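Long-range contacts in MNMC2 (Aquifex aeolicus, PDB 3VYW), which transfers a methyl group from S-adenosylmethionine to a wobble uridine modification of tRNA, working without the oxidase domain usually fused to such enzymes: residues A[99-104]-A[183-188]; A[130-135]-A[173-178]; A[177-182]-A[210-215]. All coordinates share one frame; numbering follows the deposited sequence.

Interaction 1. Residues A[99-104]-A[183-188]. With SAM (S-adenosylmethionine), chain E.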
loop_
_atom_site.group_PDB
_atom_site.type_symbol
_atom_site.label_atom_id
_atom_site.label_comp_id
_atom_site.label_asym_id
_atom_site.label_seq_id
_atom_site.Cartn_x
_atom_site.Cartn_y
_atom_site.Cartn_z
ATOM N N ARG A 99 2.890 11.839 13.443
ATOM C CA ARG A 99 2.002 10.714 13.334
ATOM C C ARG A 99 2.054 10.003 11.991
ATOM O O ARG A 99 1.884 10.593 10.973
ATOM C CB ARG A 99 0.587 11.169 13.584
ATOM C CG ARG A 99 0.465 12.180 14.682
ATOM C CD ARG A 99 -0.904 12.120 15.291
ATOM N NE ARG A 99 -0.968 12.794 16.570
ATOM C CZ ARG A 99 -0.651 14.060 16.767
ATOM N NH1 ARG A 99 -0.235 14.794 15.768
ATOM N NH2 ARG A 99 -0.744 14.583 17.968
ATOM N N ILE A 100 2.276 8.709 12.022
ATOM C CA ILE A 100 2.280 7.923 10.821
ATOM C C ILE A 100 1.202 6.880 10.788
ATOM O O ILE A 100 1.050 6.122 11.692
ATOM C CB ILE A 100 3.595 7.197 10.661
ATOM C CG1 ILE A 100 4.727 8.180 10.690
ATOM C CG2 ILE A 100 3.597 6.412 9.379
ATOM C CD1 ILE A 100 6.060 7.518 10.608
ATOM N N LEU A 101 0.475 6.843 9.696
ATOM C CA LEU A 101 -0.494 5.818 9.439
ATOM C C LEU A 101 0.180 4.824 8.538
ATOM O O LEU A 101 0.573 5.143 7.479
ATOM C CB LEU A 101 -1.680 6.437 8.732
ATOM C CG LEU A 101 -3.076 6.025 9.095
ATOM C CD1 LEU A 101 -3.947 5.779 7.901
ATOM C CD2 LEU A 101 -3.012 4.809 9.947
ATOM N N ASP A 102 0.346 3.600 8.988
ATOM C CA ASP A 102 1.077 2.628 8.214
ATOM C C ASP A 102 0.192 1.552 7.675
ATOM O O ASP A 102 -0.343 0.801 8.408
ATOM C CB ASP A 102 2.131 2.006 9.093
ATOM C CG ASP A 102 3.152 1.277 8.330
ATOM O OD1 ASP A 102 3.539 1.775 7.292
ATOM O OD2 ASP A 102 3.585 0.206 8.744
ATOM N N VAL A 103 0.080 1.454 6.369
ATOM C CA VAL A 103 -0.770 0.463 5.760
ATOM C C VAL A 103 0.030 -0.766 5.383
ATOM O O VAL A 103 0.688 -0.780 4.405
ATOM C CB VAL A 103 -1.398 1.043 4.499
ATOM C CG1 VAL A 103 -2.090 -0.010 3.720
ATOM C CG2 VAL A 103 -2.348 2.146 4.807
ATOM N N GLY A 104 -0.040 -1.794 6.203
ATOM C CA GLY A 104 0.720 -3.009 6.035
ATOM C C GLY A 104 1.995 -3.040 6.822
ATOM O O GLY A 104 2.983 -2.566 6.386
ATOM N N GLU A 183 -9.902 6.896 15.373
ATOM C CA GLU A 183 -10.579 8.147 15.489
ATOM C C GLU A 183 -9.615 9.092 16.137
ATOM O O GLU A 183 -8.715 8.688 16.818
ATOM C CB GLU A 183 -11.829 7.968 16.335
ATOM C CG GLU A 183 -13.014 7.422 15.555
ATOM C CD GLU A 183 -13.857 6.428 16.329
ATOM O OE1 GLU A 183 -13.748 6.372 17.560
ATOM O OE2 GLU A 183 -14.643 5.703 15.705
ATOM N N ASN A 184 -9.784 10.367 15.888
ATOM C CA ASN A 184 -8.975 11.363 16.526
ATOM C C ASN A 184 -7.514 11.267 16.166
ATOM O O ASN A 184 -6.652 11.661 16.918
ATOM C CB ASN A 184 -9.167 11.280 18.031
ATOM C CG ASN A 184 -10.629 11.285 18.432
ATOM O OD1 ASN A 184 -11.348 12.234 18.173
ATOM N ND2 ASN A 184 -11.066 10.221 19.068
ATOM N N PHE A 185 -7.239 10.747 14.993
ATOM C CA PHE A 185 -5.888 10.666 14.501
ATOM C C PHE A 185 -5.826 11.328 13.136
ATOM O O PHE A 185 -6.488 10.899 12.229
ATOM C CB PHE A 185 -5.558 9.182 14.384
ATOM C CG PHE A 185 -4.111 8.867 14.182
ATOM C CD1 PHE A 185 -3.240 8.921 15.214
ATOM C CD2 PHE A 185 -3.661 8.451 12.973
ATOM C CE1 PHE A 185 -1.933 8.611 15.044
ATOM C CE2 PHE A 185 -2.352 8.141 12.787
ATOM C CZ PHE A 185 -1.482 8.221 13.824
ATOM N N LYS A 186 -5.042 12.374 12.978
ATOM C CA LYS A 186 -4.761 12.873 11.646
ATOM C C LYS A 186 -3.279 12.723 11.347
ATOM O O LYS A 186 -2.463 13.436 11.881
ATOM C CB LYS A 186 -5.150 14.334 11.520
ATOM C CG LYS A 186 -6.597 14.644 11.799
ATOM C CD LYS A 186 -7.502 14.001 10.780
ATOM C CE LYS A 186 -8.708 14.868 10.494
ATOM N NZ LYS A 186 -9.931 14.087 10.153
ATOM N N ALA A 187 -2.950 11.781 10.487
ATOM C CA ALA A 187 -1.572 11.456 10.202
ATOM C C ALA A 187 -0.802 12.489 9.434
ATOM O O ALA A 187 -1.311 13.103 8.556
ATOM C CB ALA A 187 -1.498 10.128 9.497
ATOM N N ASP A 188 0.431 12.706 9.828
ATOM C CA ASP A 188 1.397 13.421 9.029
ATOM C C ASP A 188 1.840 12.710 7.776
ATOM O O ASP A 188 2.100 13.328 6.793
ATOM C CB ASP A 188 2.576 13.838 9.870
ATOM C CG ASP A 188 2.203 14.851 10.852
ATOM O OD1 ASP A 188 1.829 15.938 10.438
ATOM O OD2 ASP A 188 2.249 14.575 12.044
HETATM N N SAM E . 5.346 -2.398 4.813
HETATM C CA SAM E . 6.041 -3.623 4.939
HETATM C C SAM E . 7.417 -3.224 5.303
HETATM O O SAM E . 8.251 -4.009 5.681
HETATM O OXT SAM E . 7.690 -2.061 5.262
HETATM C CB SAM E . 5.803 -4.349 3.633
HETATM C CG SAM E . 4.395 -4.951 3.708
HETATM S SD SAM E . 3.849 -5.785 2.403
HETATM C CE SAM E . 4.122 -4.894 1.068
HETATM C "C5'" SAM E . 2.206 -6.001 2.469
HETATM C "C4'" SAM E . 1.598 -6.254 3.855
HETATM O "O4'" SAM E . 0.223 -5.926 3.835
HETATM C "C3'" SAM E . 1.639 -7.698 4.307
HETATM O "O3'" SAM E . 1.976 -7.760 5.675
HETATM C "C2'" SAM E . 0.221 -8.173 4.152
HETATM O "O2'" SAM E . -0.066 -9.182 5.080
HETATM C "C1'" SAM E . -0.553 -6.933 4.450
HETATM N N9 SAM E . -1.959 -6.950 3.991
HETATM C C8 SAM E . -2.425 -7.306 2.818
HETATM N N7 SAM E . -3.735 -7.180 2.746
HETATM C C5 SAM E . -4.146 -6.735 3.896
HETATM C C6 SAM E . -5.427 -6.380 4.490
HETATM N N6 SAM E . -6.566 -6.483 3.829
HETATM N N1 SAM E . -5.428 -5.952 5.720
HETATM C C2 SAM E . -4.330 -5.827 6.404
HETATM N N3 SAM E . -3.159 -6.138 5.935
HETATM C C4 SAM E . -2.986 -6.592 4.711
#
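R99 lays the aliphatic part of its side chain against the ring of F185. Its CB sits 3.6 Å from CZ of F185, and its CD lies 3.7 Å from CE1 of the same ring. The two side chains run past each other in opposite directions, and the guanidinium plane stands 83° from the ring. F185 CG is anti to the backbone N (chi1 -167°), which carries the ring over to the strand. There its edge meets I100 O and L101 CG. A187 CB packs on L101 CB at 3.8 Å. At the corner of the chain, R99 N gives a nearly straight bond (170°) to D188 OD2 at 3.1 Å, which accepts with its anti lone pair. D188 N returns a weak bond to R99 O. Just beyond the strand, G104 O accepts from the amino N of S-adenosylmethionine at 2.8 Å. Replacing F185 by an alanine would probably leave R99 CB and CD without their apolar partner and open a gap beside L101. The charges are paired elsewhere, R99 with E128 and D188 with R95. The contact itself rests on one good bond to a carboxylate oxygen, one weak backbone bond and apolar packing.

Interaction 2. Residues A[130-135]-A[173-178]. With SAM (S-adenosylmethionine), chain E.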
loop_
_atom_site.group_PDB
_atom_site.type_symbol
_atom_site.label_atom_id
_atom_site.label_comp_id
_atom_site.label_asym_id
_atom_site.label_seq_id
_atom_site.Cartn_x
_atom_site.Cartn_y
_atom_site.Cartn_z
ATOM N N ILE A 130 0.256 4.002 13.930
ATOM C CA ILE A 130 -0.775 3.004 13.818
ATOM C C ILE A 130 -0.584 2.207 12.555
ATOM O O ILE A 130 -0.501 2.732 11.494
ATOM C CB ILE A 130 -2.141 3.655 13.771
ATOM C CG1 ILE A 130 -2.373 4.417 15.053
ATOM C CG2 ILE A 130 -3.205 2.617 13.545
ATOM C CD1 ILE A 130 -3.724 5.045 15.151
ATOM N N SER A 131 -0.544 0.905 12.692
ATOM C CA SER A 131 -0.321 0.047 11.564
ATOM C C SER A 131 -1.368 -1.011 11.430
ATOM O O SER A 131 -2.083 -1.264 12.329
ATOM C CB SER A 131 1.032 -0.576 11.645
ATOM O OG SER A 131 1.310 -1.145 10.418
ATOM N N PHE A 132 -1.487 -1.590 10.261
ATOM C CA PHE A 132 -2.525 -2.534 9.972
ATOM C C PHE A 132 -1.850 -3.752 9.461
ATOM O O PHE A 132 -1.004 -3.665 8.658
ATOM C CB PHE A 132 -3.441 -1.971 8.897
ATOM C CG PHE A 132 -4.215 -0.773 9.333
ATOM C CD1 PHE A 132 -3.832 0.482 8.962
ATOM C CD2 PHE A 132 -5.311 -0.911 10.125
ATOM C CE1 PHE A 132 -4.528 1.580 9.389
ATOM C CE2 PHE A 132 -6.016 0.178 10.541
ATOM C CZ PHE A 132 -5.623 1.425 10.179
ATOM N N GLU A 133 -2.161 -4.904 9.984
ATOM C CA GLU A 133 -1.545 -6.099 9.487
ATOM C C GLU A 133 -2.461 -7.263 9.678
ATOM O O GLU A 133 -2.761 -7.593 10.773
ATOM C CB GLU A 133 -0.253 -6.331 10.239
ATOM C CG GLU A 133 0.593 -7.479 9.766
ATOM C CD GLU A 133 0.644 -7.663 8.275
ATOM O OE1 GLU A 133 0.181 -8.668 7.788
ATOM O OE2 GLU A 133 1.199 -6.839 7.585
ATOM N N LYS A 134 -2.947 -7.840 8.605
ATOM C CA LYS A 134 -3.709 -9.067 8.657
ATOM C C LYS A 134 -2.976 -10.348 8.957
ATOM O O LYS A 134 -3.561 -11.263 9.461
ATOM C CB LYS A 134 -4.647 -9.215 7.480
ATOM C CG LYS A 134 -4.098 -9.866 6.240
ATOM C CD LYS A 134 -5.104 -9.694 5.142
ATOM C CE LYS A 134 -5.034 -10.782 4.123
ATOM N NZ LYS A 134 -6.355 -10.890 3.497
ATOM N N GLU A 135 -1.707 -10.412 8.605
ATOM C CA GLU A 135 -0.887 -11.583 8.795
ATOM C C GLU A 135 0.444 -11.250 9.420
ATOM O O GLU A 135 1.437 -11.268 8.756
ATOM C CB GLU A 135 -0.645 -12.268 7.466
ATOM C CG GLU A 135 0.241 -13.499 7.521
ATOM C CD GLU A 135 0.456 -14.161 6.176
ATOM O OE1 GLU A 135 1.275 -15.058 6.092
ATOM O OE2 GLU A 135 -0.196 -13.821 5.202
ATOM N N GLY A 173 -5.795 -8.152 11.848
ATOM C CA GLY A 173 -6.970 -8.252 11.024
ATOM C C GLY A 173 -6.924 -7.388 9.800
ATOM O O GLY A 173 -5.985 -6.678 9.597
ATOM N N ASP A 174 -7.975 -7.453 9.009
ATOM C CA ASP A 174 -8.171 -6.673 7.800
ATOM C C ASP A 174 -8.243 -5.211 8.087
ATOM O O ASP A 174 -8.949 -4.794 8.943
ATOM C CB ASP A 174 -9.524 -7.067 7.212
ATOM C CG ASP A 174 -9.656 -6.752 5.754
ATOM O OD1 ASP A 174 -9.060 -5.809 5.265
ATOM O OD2 ASP A 174 -10.386 -7.459 5.085
ATOM N N ALA A 175 -7.519 -4.433 7.323
ATOM C CA ALA A 175 -7.481 -3.009 7.513
ATOM C C ALA A 175 -8.805 -2.376 7.290
ATOM O O ALA A 175 -9.111 -1.407 7.907
ATOM C CB ALA A 175 -6.437 -2.388 6.630
ATOM N N ARG A 176 -9.577 -2.931 6.386
ATOM C CA ARG A 176 -10.867 -2.416 6.075
ATOM C C ARG A 176 -11.757 -2.469 7.285
ATOM O O ARG A 176 -12.544 -1.595 7.500
ATOM C CB ARG A 176 -11.486 -3.261 4.994
ATOM C CG ARG A 176 -10.972 -3.014 3.608
ATOM C CD ARG A 176 -11.702 -3.865 2.607
ATOM N NE ARG A 176 -11.458 -5.251 2.862
ATOM C CZ ARG A 176 -12.026 -6.256 2.237
ATOM N NH1 ARG A 176 -12.862 -6.058 1.272
ATOM N NH2 ARG A 176 -11.719 -7.468 2.568
ATOM N N LYS A 177 -11.704 -3.546 8.039
ATOM C CA LYS A 177 -12.377 -3.572 9.312
ATOM C C LYS A 177 -11.769 -2.733 10.396
ATOM O O LYS A 177 -12.438 -1.972 11.027
ATOM C CB LYS A 177 -12.447 -4.980 9.812
ATOM C CG LYS A 177 -13.750 -5.641 9.501
ATOM C CD LYS A 177 -13.597 -7.132 9.491
ATOM C CE LYS A 177 -14.331 -7.616 8.287
ATOM N NZ LYS A 177 -14.585 -6.434 7.423
ATOM N N ARG A 178 -10.488 -2.903 10.629
ATOM C CA ARG A 178 -9.826 -2.231 11.728
ATOM C C ARG A 178 -9.767 -0.723 11.631
ATOM O O ARG A 178 -9.632 -0.065 12.612
ATOM C CB ARG A 178 -8.446 -2.789 11.986
ATOM C CG ARG A 178 -8.377 -4.253 12.342
ATOM C CD ARG A 178 -9.423 -4.708 13.327
ATOM N NE ARG A 178 -9.231 -4.173 14.652
ATOM C CZ ARG A 178 -8.292 -4.552 15.483
ATOM N NH1 ARG A 178 -7.450 -5.491 15.152
ATOM N NH2 ARG A 178 -8.202 -4.003 16.650
HETATM N N SAM E . 5.346 -2.398 4.813
HETATM C CA SAM E . 6.041 -3.623 4.939
HETATM C C SAM E . 7.417 -3.224 5.303
HETATM O O SAM E . 8.251 -4.009 5.681
HETATM O OXT SAM E . 7.690 -2.061 5.262
HETATM C CB SAM E . 5.803 -4.349 3.633
HETATM C CG SAM E . 4.395 -4.951 3.708
HETATM S SD SAM E . 3.849 -5.785 2.403
HETATM C CE SAM E . 4.122 -4.894 1.068
HETATM C "C5'" SAM E . 2.206 -6.001 2.469
HETATM C "C4'" SAM E . 1.598 -6.254 3.855
HETATM O "O4'" SAM E . 0.223 -5.926 3.835
HETATM C "C3'" SAM E . 1.639 -7.698 4.307
HETATM O "O3'" SAM E . 1.976 -7.760 5.675
HETATM C "C2'" SAM E . 0.221 -8.173 4.152
HETATM O "O2'" SAM E . -0.066 -9.182 5.080
HETATM C "C1'" SAM E . -0.553 -6.933 4.450
HETATM N N9 SAM E . -1.959 -6.950 3.991
HETATM C C8 SAM E . -2.425 -7.306 2.818
HETATM N N7 SAM E . -3.735 -7.180 2.746
HETATM C C5 SAM E . -4.146 -6.735 3.896
HETATM C C6 SAM E . -5.427 -6.380 4.490
HETATM N N6 SAM E . -6.566 -6.483 3.829
HETATM N N1 SAM E . -5.428 -5.952 5.720
HETATM C C2 SAM E . -4.330 -5.827 6.404
HETATM N N3 SAM E . -3.159 -6.138 5.935
HETATM C C4 SAM E . -2.986 -6.592 4.711
HETATM O O HOH W 1 -5.356 -4.434 10.310
#
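K134 and G173 meet beside the adenine of S-adenosylmethionine, and the lysine chain then runs across the base. K134 CB touches G173 O and stands 3.6 Å from SAM C2. CG takes the crowded position between the backbone N and the carbonyl carbon (chi1 88°), which turns the chain onto one face of the adenine. There CG lies 3.8 Å from SAM C4. CD is closer, 3.4 Å from SAM C5 and about as far from C6. CE passes near N7, and NZ ends well short of the D174 carboxylate. The lysine thus covers the base with methylenes.

The edge of the adenine is read by the other segment. D174 OD1 accepts from SAM N6 at 3.0 Å in an almost straight bond (175°), and A175 N donates to SAM N1 at 3.0 Å. The D174 carboxylate also caps the helix by accepting from R176 N. R176 NH2 holds OD2 in a salt bridge, on its syn side, so the carboxylate has little freedom to turn. On the ribose, E133 OE1 accepts from SAM O2' at 2.8 Å and from E135 N, while G106 N donates to OE2. Between the strand and the helix, F132 CB packs on A175 CB at 3.8 Å, and the ring edge reaches the backbone of R178. G173 N gives only a weak bond to E133 O. The backbone angles of G173 would jam a CB against the preceding carbonyl.

An acidic residue in the C-terminal part of the second core strand, gripping the ribose, and a further acid contacting the adenine amino group are hallmarks of the cofactor site in Rossmann-like methyltransferases.

Interaction 3. Residues A[177-182]-A[210-215]; sequences KRIKEV and SLIKER
I179 and L211 bring their CA atoms within 7.4 Å, and V182 and R215 bring theirs within 7.8 Å. Residues 177-181 keep helical backbone angles, and 210-213 belong to helix 206-213. I179 points at this helix. Its CG1 is anti to the backbone N (chi1 -169°), and the chain extends on to CD1, which rests 3.8 Å from L211 O. The CG2 branch meets L211 CD1 at 3.9 Å, while CD1 also nears I212 CG1. R215 bends back at chi2 and chi3 between the two segments. I179 CG1 lies over one face of its guanidinium, offset toward the rim. V182 CG1 packs against R215 CD at 3.8 Å. R215 NH2 forms a salt bridge with E214 OE2 at 3.1 Å, near the guanidinium plane, and R215 NE gives a weak bond to L211 O. R215 NH1 is modelled too close to I179 O, so its place is doubtful. F132 and I130 of strand 126-133 cover I179 and V182 from the sheet side. A buried arginine here is held by its own neighbour E214, which probably offsets its charge. The reliable contact across the segments is apolar, made by aliphatic branches and the arginine's methylenes.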
loop_
_atom_site.group_PDB
_atom_site.type_symbol
_atom_site.label_atom_id
_atom_site.label_comp_id
_atom_site.label_asym_id
_atom_site.label_seq_id
_atom_site.Cartn_x
_atom_site.Cartn_y
_atom_site.Cartn_z
ATOM N N LYS A 177 -11.704 -3.546 8.039
ATOM C CA LYS A 177 -12.377 -3.572 9.312
ATOM C C LYS A 177 -11.769 -2.733 10.396
ATOM O O LYS A 177 -12.438 -1.972 11.027
ATOM C CB LYS A 177 -12.447 -4.980 9.812
ATOM C CG LYS A 177 -13.750 -5.641 9.501
ATOM C CD LYS A 177 -13.597 -7.132 9.491
ATOM C CE LYS A 177 -14.331 -7.616 8.287
ATOM N NZ LYS A 177 -14.585 -6.434 7.423
ATOM N N ARG A 178 -10.488 -2.903 10.629
ATOM C CA ARG A 178 -9.826 -2.231 11.728
ATOM C C ARG A 178 -9.767 -0.723 11.631
ATOM O O ARG A 178 -9.632 -0.065 12.612
ATOM C CB ARG A 178 -8.446 -2.789 11.986
ATOM C CG ARG A 178 -8.377 -4.253 12.342
ATOM C CD ARG A 178 -9.423 -4.708 13.327
ATOM N NE ARG A 178 -9.231 -4.173 14.652
ATOM C CZ ARG A 178 -8.292 -4.552 15.483
ATOM N NH1 ARG A 178 -7.450 -5.491 15.152
ATOM N NH2 ARG A 178 -8.202 -4.003 16.650
ATOM N N ILE A 179 -9.818 -0.178 10.439
ATOM C CA ILE A 179 -9.628 1.236 10.285
ATOM C C ILE A 179 -10.694 2.096 10.918
ATOM O O ILE A 179 -10.418 3.141 11.427
ATOM C CB ILE A 179 -9.314 1.648 8.854
ATOM C CG1 ILE A 179 -8.864 3.090 8.844
ATOM C CG2 ILE A 179 -10.491 1.397 7.951
ATOM C CD1 ILE A 179 -8.488 3.604 7.497
ATOM N N LYS A 180 -11.908 1.604 10.937
ATOM C CA LYS A 180 -13.003 2.375 11.431
ATOM C C LYS A 180 -12.779 2.743 12.879
ATOM O O LYS A 180 -13.244 3.774 13.326
ATOM C CB LYS A 180 -14.318 1.648 11.239
ATOM C CG LYS A 180 -14.474 0.980 9.893
ATOM C CD LYS A 180 -15.549 1.594 9.045
ATOM C CE LYS A 180 -15.942 0.616 7.965
ATOM N NZ LYS A 180 -17.173 0.978 7.222
ATOM N N GLU A 181 -12.043 1.918 13.598
ATOM C CA GLU A 181 -11.704 2.203 14.970
ATOM C C GLU A 181 -10.823 3.396 15.168
ATOM O O GLU A 181 -10.769 3.927 16.246
ATOM C CB GLU A 181 -11.044 1.031 15.633
ATOM C CG GLU A 181 -11.845 -0.227 15.579
ATOM C CD GLU A 181 -11.014 -1.409 15.945
ATOM O OE1 GLU A 181 -11.413 -2.531 15.662
ATOM O OE2 GLU A 181 -9.955 -1.199 16.519
ATOM N N VAL A 182 -10.092 3.809 14.157
ATOM C CA VAL A 182 -9.163 4.868 14.405
ATOM C C VAL A 182 -9.851 6.184 14.260
ATOM O O VAL A 182 -10.323 6.538 13.209
ATOM C CB VAL A 182 -7.979 4.829 13.467
ATOM C CG1 VAL A 182 -7.152 6.066 13.648
ATOM C CG2 VAL A 182 -7.156 3.594 13.704
ATOM N N SER A 210 -10.820 6.506 0.895
ATOM C CA SER A 210 -11.664 7.476 1.525
ATOM C C SER A 210 -11.566 7.396 3.016
ATOM O O SER A 210 -11.582 8.394 3.687
ATOM C CB SER A 210 -13.102 7.210 1.120
ATOM O OG SER A 210 -13.873 8.367 1.146
ATOM N N LEU A 211 -11.528 6.191 3.534
ATOM C CA LEU A 211 -11.346 5.996 4.938
ATOM C C LEU A 211 -9.992 6.468 5.379
ATOM O O LEU A 211 -9.830 6.951 6.443
ATOM C CB LEU A 211 -11.594 4.563 5.321
ATOM C CG LEU A 211 -12.977 4.046 5.028
ATOM C CD1 LEU A 211 -12.965 2.563 5.214
ATOM C CD2 LEU A 211 -13.994 4.647 5.949
ATOM N N ILE A 212 -9.011 6.276 4.538
ATOM C CA ILE A 212 -7.683 6.752 4.778
ATOM C C ILE A 212 -7.656 8.232 4.806
ATOM O O ILE A 212 -6.888 8.789 5.491
ATOM C CB ILE A 212 -6.695 6.265 3.727
ATOM C CG1 ILE A 212 -6.491 4.781 3.853
ATOM C CG2 ILE A 212 -5.365 6.952 3.894
ATOM C CD1 ILE A 212 -5.238 4.427 4.592
ATOM N N LYS A 213 -8.474 8.849 3.989
ATOM C CA LYS A 213 -8.523 10.285 3.845
ATOM C C LYS A 213 -8.957 10.963 5.121
ATOM O O LYS A 213 -8.471 11.987 5.465
ATOM C CB LYS A 213 -9.457 10.649 2.710
ATOM C CG LYS A 213 -9.303 12.050 2.173
ATOM C CD LYS A 213 -10.641 12.711 1.952
ATOM C CE LYS A 213 -10.487 13.999 1.203
ATOM N NZ LYS A 213 -11.680 14.333 0.401
ATOM N N GLU A 214 -9.886 10.351 5.815
ATOM C CA GLU A 214 -10.417 10.891 7.014
ATOM C C GLU A 214 -9.333 10.945 8.045
ATOM O O GLU A 214 -9.429 11.629 9.018
ATOM C CB GLU A 214 -11.560 10.046 7.510
ATOM C CG GLU A 214 -12.827 10.186 6.726
ATOM C CD GLU A 214 -13.725 8.996 6.914
ATOM O OE1 GLU A 214 -14.593 8.737 6.067
ATOM O OE2 GLU A 214 -13.570 8.309 7.920
ATOM N N ARG A 215 -8.288 10.193 7.822
ATOM C CA ARG A 215 -7.284 10.007 8.815
ATOM C C ARG A 215 -5.978 10.661 8.503
ATOM O O ARG A 215 -4.989 10.351 9.085
ATOM C CB ARG A 215 -7.123 8.540 9.081
ATOM C CG ARG A 215 -7.915 8.092 10.274
ATOM C CD ARG A 215 -8.533 6.734 10.122
ATOM N NE ARG A 215 -9.878 6.834 9.644
ATOM C CZ ARG A 215 -10.872 6.134 10.120
ATOM N NH1 ARG A 215 -10.663 5.305 11.101
ATOM N NH2 ARG A 215 -12.066 6.273 9.625
#

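In the fold
The three contacts cluster on one part of the Rossmann-like core. Centres of interactions 1 and 2 lie about 13 Å apart, those of 2 and 3 about 10 Å, those of 1 and 3 about 9 Å. Interactions 1 and 2 use neighbouring parallel strands, 97-103 and 126-133, and both touch S-adenosylmethionine. Along the chain, interaction 2 is nested inside the loop closed by interaction 1, whereas interactions 1 and 3 cross. Interactions 2 and 3 share K177 and R178 of helix 175-178, and F132 packs on I179 between them. K186 NZ and E214 O join interactions 1 and 3. Helix 175-178, strand 187-192 and helix 206-213 are consecutive, tying the adenine-binding segment to the core.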